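Local atomic coordinates of acetyltransferase, GNAT family (Colwellia psychrerythraea, PDB entry 3IWG), a protein that probably acts as a GNAT-family acyltransferase, moving an acyl group other than an aminoacyl group onto an acceptor. Residues 27-32 and 264-269; 123-128 and 252-257; 148-153 and 184-189. One frame throughout, in Å; residues are numbered along the deposited sequence.

Contact 1: residues 27-32 and 264-269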
# COMPACT_ATOMS: atom_id res chain seq x y z
N SER A 27 17.26 4.55 -21.99
CA SER A 27 15.98 5.20 -22.41
C SER A 27 16.17 6.66 -22.87
O SER A 27 16.96 7.39 -22.29
CB SER A 27 14.92 5.15 -21.30
OG SER A 27 15.11 6.16 -20.31
N ILE A 28 15.42 7.06 -23.90
CA ILE A 28 15.58 8.39 -24.50
C ILE A 28 14.99 9.39 -23.56
O ILE A 28 15.53 10.49 -23.40
CB ILE A 28 14.86 8.52 -25.91
CG1 ILE A 28 15.45 7.56 -26.93
CG2 ILE A 28 15.03 9.94 -26.50
CD1 ILE A 28 16.99 7.52 -26.90
N VAL A 29 13.87 9.03 -22.94
CA VAL A 29 13.29 9.86 -21.89
C VAL A 29 13.07 9.02 -20.66
O VAL A 29 13.07 7.79 -20.73
CB VAL A 29 11.94 10.51 -22.31
CG1 VAL A 29 12.20 11.65 -23.31
CG2 VAL A 29 10.93 9.45 -22.84
N PRO A 30 12.81 9.66 -19.53
CA PRO A 30 12.36 8.82 -18.39
C PRO A 30 11.09 8.01 -18.71
O PRO A 30 10.18 8.50 -19.38
CB PRO A 30 12.12 9.85 -17.28
CG PRO A 30 11.91 11.19 -18.06
CD PRO A 30 12.87 11.09 -19.20
N LEU A 31 11.06 6.76 -18.28
CA LEU A 31 9.92 5.88 -18.49
C LEU A 31 8.84 5.99 -17.41
O LEU A 31 9.06 6.47 -16.29
CB LEU A 31 10.38 4.44 -18.60
CG LEU A 31 11.51 4.19 -19.60
CD1 LEU A 31 11.93 2.75 -19.56
CD2 LEU A 31 11.03 4.66 -20.99
N ASP A 32 7.66 5.51 -17.75
CA ASP A 32 6.52 5.62 -16.88
C ASP A 32 6.66 4.86 -15.56
O ASP A 32 6.75 3.64 -15.54
CB ASP A 32 5.25 5.10 -17.53
CG ASP A 32 4.06 5.37 -16.66
OD1 ASP A 32 3.60 6.53 -16.72
OD2 ASP A 32 3.65 4.48 -15.88
N SER A 264 4.25 15.79 -25.96
CA SER A 264 4.38 14.37 -26.10
C SER A 264 4.98 13.90 -27.40
O SER A 264 4.31 13.88 -28.43
CB SER A 264 3.01 13.73 -26.02
OG SER A 264 3.21 12.33 -26.07
N ALA A 265 6.21 13.45 -27.36
CA ALA A 265 6.85 12.84 -28.51
C ALA A 265 6.84 11.33 -28.38
O ALA A 265 7.33 10.64 -29.27
CB ALA A 265 8.26 13.31 -28.65
N HIS A 266 6.27 10.82 -27.29
CA HIS A 266 6.32 9.40 -26.95
C HIS A 266 5.02 8.72 -26.67
O HIS A 266 4.05 9.35 -26.23
CB HIS A 266 7.24 9.23 -25.76
CG HIS A 266 8.65 9.51 -26.09
ND1 HIS A 266 9.42 8.62 -26.80
CD2 HIS A 266 9.42 10.60 -25.88
CE1 HIS A 266 10.62 9.15 -27.00
NE2 HIS A 266 10.65 10.35 -26.44
N ARG A 267 5.02 7.40 -26.89
CA ARG A 267 3.83 6.57 -26.83
C ARG A 267 4.20 5.25 -26.24
O ARG A 267 5.28 4.78 -26.47
CB ARG A 267 3.25 6.30 -28.22
CG ARG A 267 2.72 7.50 -28.96
CD ARG A 267 1.51 8.14 -28.29
NE ARG A 267 0.96 9.22 -29.10
CZ ARG A 267 1.42 10.46 -29.08
NH1 ARG A 267 2.43 10.79 -28.32
NH2 ARG A 267 0.85 11.37 -29.85
N ILE A 268 3.31 4.64 -25.45
CA ILE A 268 3.46 3.23 -25.09
C ILE A 268 2.50 2.49 -25.99
O ILE A 268 1.29 2.81 -26.08
CB ILE A 268 3.09 2.91 -23.59
CG1 ILE A 268 4.08 3.55 -22.65
CG2 ILE A 268 3.13 1.43 -23.35
CD1 ILE A 268 3.78 3.42 -21.10
N VAL A 269 3.02 1.46 -26.61
CA VAL A 269 2.28 0.71 -27.59
C VAL A 269 2.18 -0.71 -27.13
O VAL A 269 3.14 -1.26 -26.56
CB VAL A 269 3.02 0.76 -28.97
CG1 VAL A 269 2.29 -0.07 -30.00
CG2 VAL A 269 3.24 2.22 -29.46
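His266 brings strand segment 264-269 against the loop 27-32, using its imidazole. Its CG stands anti to the carbonyl carbon (chi1 -69°), which sends the ring off the strand toward Val29, whose side chain arrives from the opposite direction. Val29 CG2 lies over one face, 3.8 Å from the centroid of the His266 ring and 21° off the normal, and so meets the criteria of a CH-pi contact. Val29 CG2 is offset toward the rim, 3.6 Å from His266 CD2. The other branch, Val29 CG1, comes within 3.7 Å of His266 NE2, and the ring thus touches both methyls. Ile28 adds a looser, oblique touch from its CG2. The imidazole has a polar hold as well: His266 ND1 is hydrogen-bonded to Thr104 OG1, which should limit rotation of the ring. The loop between helices 17-26 and 33-39 is thereby set against strand 262-273, and Val29 also touches Met126 of strand 117-129.

Ile268 then meets Asp32, its CD1 4.2 Å from Asp32 CB. The carboxylate beyond that CB is engaged elsewhere: OD1 bonds with Ser245 OG, and Asp32, the N-cap residue of helix 33-39, accepts from Trp35 N through OD2. The chemistry therefore divides in two. Carbon packing and a CH-pi contact join loop to strand, whereas the hydrogen bonds that position His266 and Asp32 run to residues outside both segments.

Contact 2: residues 123-128 and 252-257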
# COMPACT_ATOMS: atom_id res chain seq x y z
N ASN A 123 -1.24 2.47 -26.35
CA ASN A 123 -1.81 2.36 -24.99
C ASN A 123 -1.87 3.72 -24.26
O ASN A 123 -2.80 4.03 -23.62
CB ASN A 123 -0.90 1.43 -24.20
CG ASN A 123 -1.36 1.23 -22.78
OD1 ASN A 123 -0.81 1.84 -21.87
ND2 ASN A 123 -2.31 0.33 -22.58
N SER A 124 -0.83 4.52 -24.35
CA SER A 124 -0.84 5.80 -23.69
C SER A 124 0.16 6.74 -24.27
O SER A 124 0.98 6.36 -25.08
CB SER A 124 -0.61 5.64 -22.16
OG SER A 124 0.14 4.50 -21.85
N LEU A 125 0.05 7.99 -23.85
CA LEU A 125 0.97 9.01 -24.25
C LEU A 125 1.83 9.37 -23.05
O LEU A 125 1.32 9.46 -21.93
CB LEU A 125 0.19 10.22 -24.74
CG LEU A 125 -0.71 10.12 -26.00
CD1 LEU A 125 -1.94 9.23 -25.74
CD2 LEU A 125 -1.15 11.51 -26.43
N MSE A 126 3.11 9.59 -23.30
CA MSE A 126 4.05 10.06 -22.31
C MSE A 126 4.44 11.47 -22.64
O MSE A 126 4.89 11.76 -23.80
CB MSE A 126 5.32 9.22 -22.35
CG MSE A 126 5.08 7.79 -21.97
SE MSE A 126 6.36 6.56 -22.73
CE MSE A 126 7.99 7.23 -22.00
N TYR A 127 4.31 12.35 -21.64
CA TYR A 127 4.52 13.75 -21.82
C TYR A 127 5.60 14.22 -20.95
O TYR A 127 5.89 13.60 -19.90
CB TYR A 127 3.33 14.59 -21.41
CG TYR A 127 2.05 14.36 -22.14
CD1 TYR A 127 1.21 13.30 -21.81
CD2 TYR A 127 1.62 15.27 -23.08
CE1 TYR A 127 -0.02 13.13 -22.45
CE2 TYR A 127 0.41 15.10 -23.75
CZ TYR A 127 -0.40 14.03 -23.43
OH TYR A 127 -1.61 13.88 -24.09
N GLN A 128 6.16 15.36 -21.33
CA GLN A 128 7.05 16.03 -20.45
C GLN A 128 6.87 17.53 -20.54
O GLN A 128 6.29 18.03 -21.46
CB GLN A 128 8.50 15.58 -20.72
CG GLN A 128 8.59 14.16 -21.46
CD GLN A 128 8.42 14.31 -22.96
OE1 GLN A 128 7.63 13.61 -23.66
NE2 GLN A 128 9.12 15.29 -23.47
N ALA A 252 -10.04 13.95 -22.27
CA ALA A 252 -10.05 15.06 -21.33
C ALA A 252 -8.65 15.25 -20.69
O ALA A 252 -8.14 16.38 -20.57
CB ALA A 252 -11.10 14.88 -20.28
N ALA A 253 -8.01 14.13 -20.34
CA ALA A 253 -6.70 14.18 -19.73
C ALA A 253 -5.70 14.80 -20.67
O ALA A 253 -4.89 15.62 -20.27
CB ALA A 253 -6.21 12.78 -19.27
N GLN A 254 -5.74 14.36 -21.93
CA GLN A 254 -4.75 14.79 -22.92
C GLN A 254 -4.90 16.28 -23.11
O GLN A 254 -3.90 17.02 -23.16
CB GLN A 254 -4.94 14.05 -24.25
CG GLN A 254 -4.57 12.54 -24.15
CD GLN A 254 -5.04 11.73 -25.38
OE1 GLN A 254 -5.02 12.24 -26.51
NE2 GLN A 254 -5.38 10.48 -25.17
N LYS A 255 -6.15 16.72 -23.19
CA LYS A 255 -6.44 18.13 -23.37
C LYS A 255 -5.85 18.90 -22.16
O LYS A 255 -5.12 19.83 -22.38
CB LYS A 255 -7.97 18.32 -23.55
CG LYS A 255 -8.47 19.70 -23.94
CD LYS A 255 -10.03 19.86 -23.68
CE LYS A 255 -10.74 20.79 -24.70
NZ LYS A 255 -10.63 22.30 -24.50
N ALA A 256 -6.11 18.48 -20.92
CA ALA A 256 -5.62 19.24 -19.74
C ALA A 256 -4.08 19.22 -19.67
O ALA A 256 -3.41 20.20 -19.33
CB ALA A 256 -6.19 18.65 -18.44
N ILE A 257 -3.52 18.07 -20.02
CA ILE A 257 -2.08 17.92 -19.95
C ILE A 257 -1.43 18.88 -20.92
O ILE A 257 -0.49 19.57 -20.55
CB ILE A 257 -1.66 16.51 -20.19
CG1 ILE A 257 -2.10 15.66 -19.00
CG2 ILE A 257 -0.18 16.41 -20.36
CD1 ILE A 257 -1.95 14.17 -19.19
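Helix 251-259 connects strand 241-247 to strand 262-273, a strand-helix-strand order consistent with the C-terminal part of a GNAT fold, and here it packs on strand 117-129, which lies between those two strands and antiparallel to both. The segment axes agree with this placing: strand 123-128 and helix 252-257 run parallel within 9°, 10.7 Å apart at closest approach. The strand belongs to the N-terminal GNAT-like region and the helix to the C-terminal one, so the contact ties the two together.

Tyr127 meets Ile257 face-on. Ile257 CG2 sits above the middle of the aromatic ring, 3.4 Å from the centroid of Tyr127 and 11° off the normal, a CH-pi contact. With chi1 at -70°, Ile257 puts CG1 beside the backbone N and turns CG2 to the ring, while Ile257 CD1 reaches Tyr127 CE1 at 3.9 Å, nearer the rim. Ile257 also rests on Cys244 and Thr246 of strand 241-247 and on Phe262.

One turn earlier, Gln254 crosses Leu125 at about a right angle. Both methyls of Leu125 lie against the amide, CD1 lying 3.7 Å from Gln254 NE2 and CD2 3.9 Å from Gln254 OE1. NE2 is itself held by Ser248 O and Glu247 O, which should restrict rotation of the amide. The aliphatic part of Gln254 meets the phenol: Tyr127 OH lies 3.2 Å from Gln254 CG.

Contact 3: residues 148-153 and 184-189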
# COMPACT_ATOMS: atom_id res chain seq x y z
N THR A 148 -2.56 12.14 7.40
CA THR A 148 -3.00 10.82 7.76
C THR A 148 -4.48 10.84 8.00
O THR A 148 -5.19 9.97 7.52
CB THR A 148 -2.22 10.37 9.01
OG1 THR A 148 -0.82 10.58 8.77
CG2 THR A 148 -2.47 8.91 9.32
N GLU A 149 -4.95 11.87 8.68
CA GLU A 149 -6.36 11.99 9.02
C GLU A 149 -7.31 11.97 7.82
O GLU A 149 -8.46 11.55 7.95
CB GLU A 149 -6.60 13.23 9.90
CG GLU A 149 -5.87 13.12 11.29
CD GLU A 149 -6.13 14.32 12.25
OE1 GLU A 149 -6.49 15.41 11.73
OE2 GLU A 149 -5.98 14.17 13.50
N GLN A 150 -6.83 12.38 6.66
CA GLN A 150 -7.67 12.51 5.48
C GLN A 150 -7.58 11.28 4.55
O GLN A 150 -8.17 11.29 3.47
CB GLN A 150 -7.23 13.77 4.70
CG GLN A 150 -7.16 15.05 5.54
CD GLN A 150 -6.49 16.22 4.81
OE1 GLN A 150 -5.49 16.05 4.15
NE2 GLN A 150 -7.06 17.41 4.93
N LEU A 151 -6.87 10.24 4.95
CA LEU A 151 -6.70 9.11 4.01
C LEU A 151 -8.03 8.59 3.54
O LEU A 151 -8.19 8.30 2.35
CB LEU A 151 -5.90 7.98 4.64
CG LEU A 151 -5.63 6.66 3.91
CD1 LEU A 151 -4.81 6.81 2.62
CD2 LEU A 151 -4.89 5.70 4.91
N THR A 152 -9.00 8.47 4.46
CA THR A 152 -10.24 7.79 4.10
C THR A 152 -11.01 8.64 3.09
O THR A 152 -11.68 8.10 2.19
CB THR A 152 -11.22 7.42 5.31
OG1 THR A 152 -12.43 6.86 4.74
CG2 THR A 152 -11.64 8.67 6.13
N ALA A 153 -10.94 9.95 3.24
CA ALA A 153 -11.61 10.83 2.31
C ALA A 153 -10.98 10.69 0.92
O ALA A 153 -11.69 10.53 -0.09
CB ALA A 153 -11.57 12.28 2.81
N GLY A 184 -4.68 17.51 -2.11
CA GLY A 184 -6.11 17.63 -2.29
C GLY A 184 -6.50 19.06 -2.57
O GLY A 184 -5.88 19.99 -2.05
N TYR A 185 -7.50 19.22 -3.42
CA TYR A 185 -8.07 20.52 -3.70
C TYR A 185 -9.49 20.46 -3.17
O TYR A 185 -10.31 19.69 -3.66
CB TYR A 185 -8.02 20.81 -5.20
CG TYR A 185 -8.59 22.12 -5.67
CD1 TYR A 185 -8.27 23.32 -5.04
CD2 TYR A 185 -9.41 22.17 -6.79
CE1 TYR A 185 -8.78 24.53 -5.50
CE2 TYR A 185 -9.95 23.37 -7.26
CZ TYR A 185 -9.63 24.54 -6.61
OH TYR A 185 -10.13 25.72 -7.09
N TRP A 186 -9.74 21.29 -2.16
CA TRP A 186 -10.90 21.19 -1.28
C TRP A 186 -11.81 22.38 -1.45
O TRP A 186 -11.38 23.51 -1.74
CB TRP A 186 -10.46 21.19 0.20
CG TRP A 186 -9.67 19.99 0.59
CD1 TRP A 186 -8.34 19.83 0.51
CD2 TRP A 186 -10.19 18.80 1.15
NE1 TRP A 186 -7.98 18.60 0.98
CE2 TRP A 186 -9.11 17.95 1.38
CE3 TRP A 186 -11.47 18.37 1.50
CZ2 TRP A 186 -9.26 16.67 1.94
CZ3 TRP A 186 -11.62 17.11 2.08
CH2 TRP A 186 -10.53 16.29 2.28
N HIS A 187 -13.08 22.12 -1.23
CA HIS A 187 -14.03 23.18 -1.13
C HIS A 187 -15.11 22.75 -0.20
O HIS A 187 -15.72 21.69 -0.40
CB HIS A 187 -14.63 23.47 -2.49
CG HIS A 187 -15.67 24.54 -2.45
ND1 HIS A 187 -16.90 24.38 -3.05
CD2 HIS A 187 -15.67 25.76 -1.88
CE1 HIS A 187 -17.61 25.48 -2.86
NE2 HIS A 187 -16.89 26.33 -2.15
N LYS A 188 -15.36 23.58 0.81
CA LYS A 188 -16.46 23.38 1.78
C LYS A 188 -16.42 21.97 2.40
O LYS A 188 -17.43 21.28 2.41
CB LYS A 188 -17.81 23.65 1.12
CG LYS A 188 -18.16 25.17 1.03
CD LYS A 188 -19.56 25.46 0.35
CE LYS A 188 -20.01 26.95 0.61
NZ LYS A 188 -21.28 27.33 -0.12
N GLY A 189 -15.24 21.55 2.87
CA GLY A 189 -15.07 20.20 3.39
C GLY A 189 -15.08 19.04 2.38
O GLY A 189 -15.03 17.88 2.78
O HOH W 1 -5.43 17.51 1.39
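Gln150 and Trp186 reach each other through similar first torsions: in both, CG is anti to the carbonyl carbon (chi1 -52° in Gln150, -66° in Trp186). Beyond CG the glutamine chain is extended, which carries its amide to the benzo end of the indole. There Gln150 NE2 lies 3.8 Å from Trp186 CZ2, and Gln150 CD is 4.0 Å from the same atom. Amide and indole planes are 29° apart, and the approach is oblique, so the pair is not a stack.

A water turns this packing into a polar bridge. Trp186 NE1 donates to water 1 at 2.8 Å, with the water in the ring plane at the indole edge, and the water in turn donates to Gln150 OE1 at 3.1 Å. The amide has further partners: OE1 accepts from Gly147 N, and NE2 bonds to Gln144 OE1. With OE1 and NE2 both bonded, the amide should keep its orientation beside the indole. Ala153, one turn further on, supplies an apolar touch, its CB 4.2 Å from Trp186 CH2 and near the ring plane.

The arrangement is surface packing between the start of helix 151-162, with the 3-10 turn leading into it, and the end of strand 182-187. Leu191 of strand 190-199 also touches the indole, Gly184 is backbone hydrogen-bonded to Gln144 of strand 144-145, and Glu149 is hydrogen-bonded to Ser14 and Thr17 of the second subunit.

Overall arrangement
Contacts 1 and 2 form one continuous region, with centres 12 Å apart, because strands 262-273 and 117-129 lie next to each other as antiparallel strands. They meet directly: Asn123 N lies 2.6 Å from Ile268 O, a probable hydrogen bond at the classic beta bulge where Asn123 and Ser124 both face Ile268, and Ser264 OG lies 2.9 Å from Met126 O, also a probable hydrogen bond. Loop 27-32 and helix 251-259 thus both pack against this strand pair. Contact 3 stands apart, its centre 26 Å from that of contact 2 and 33 Å from that of contact 1, with nearest atoms about 13 and 20 Å away. It lies toward the far end of the strand system, by the second subunit.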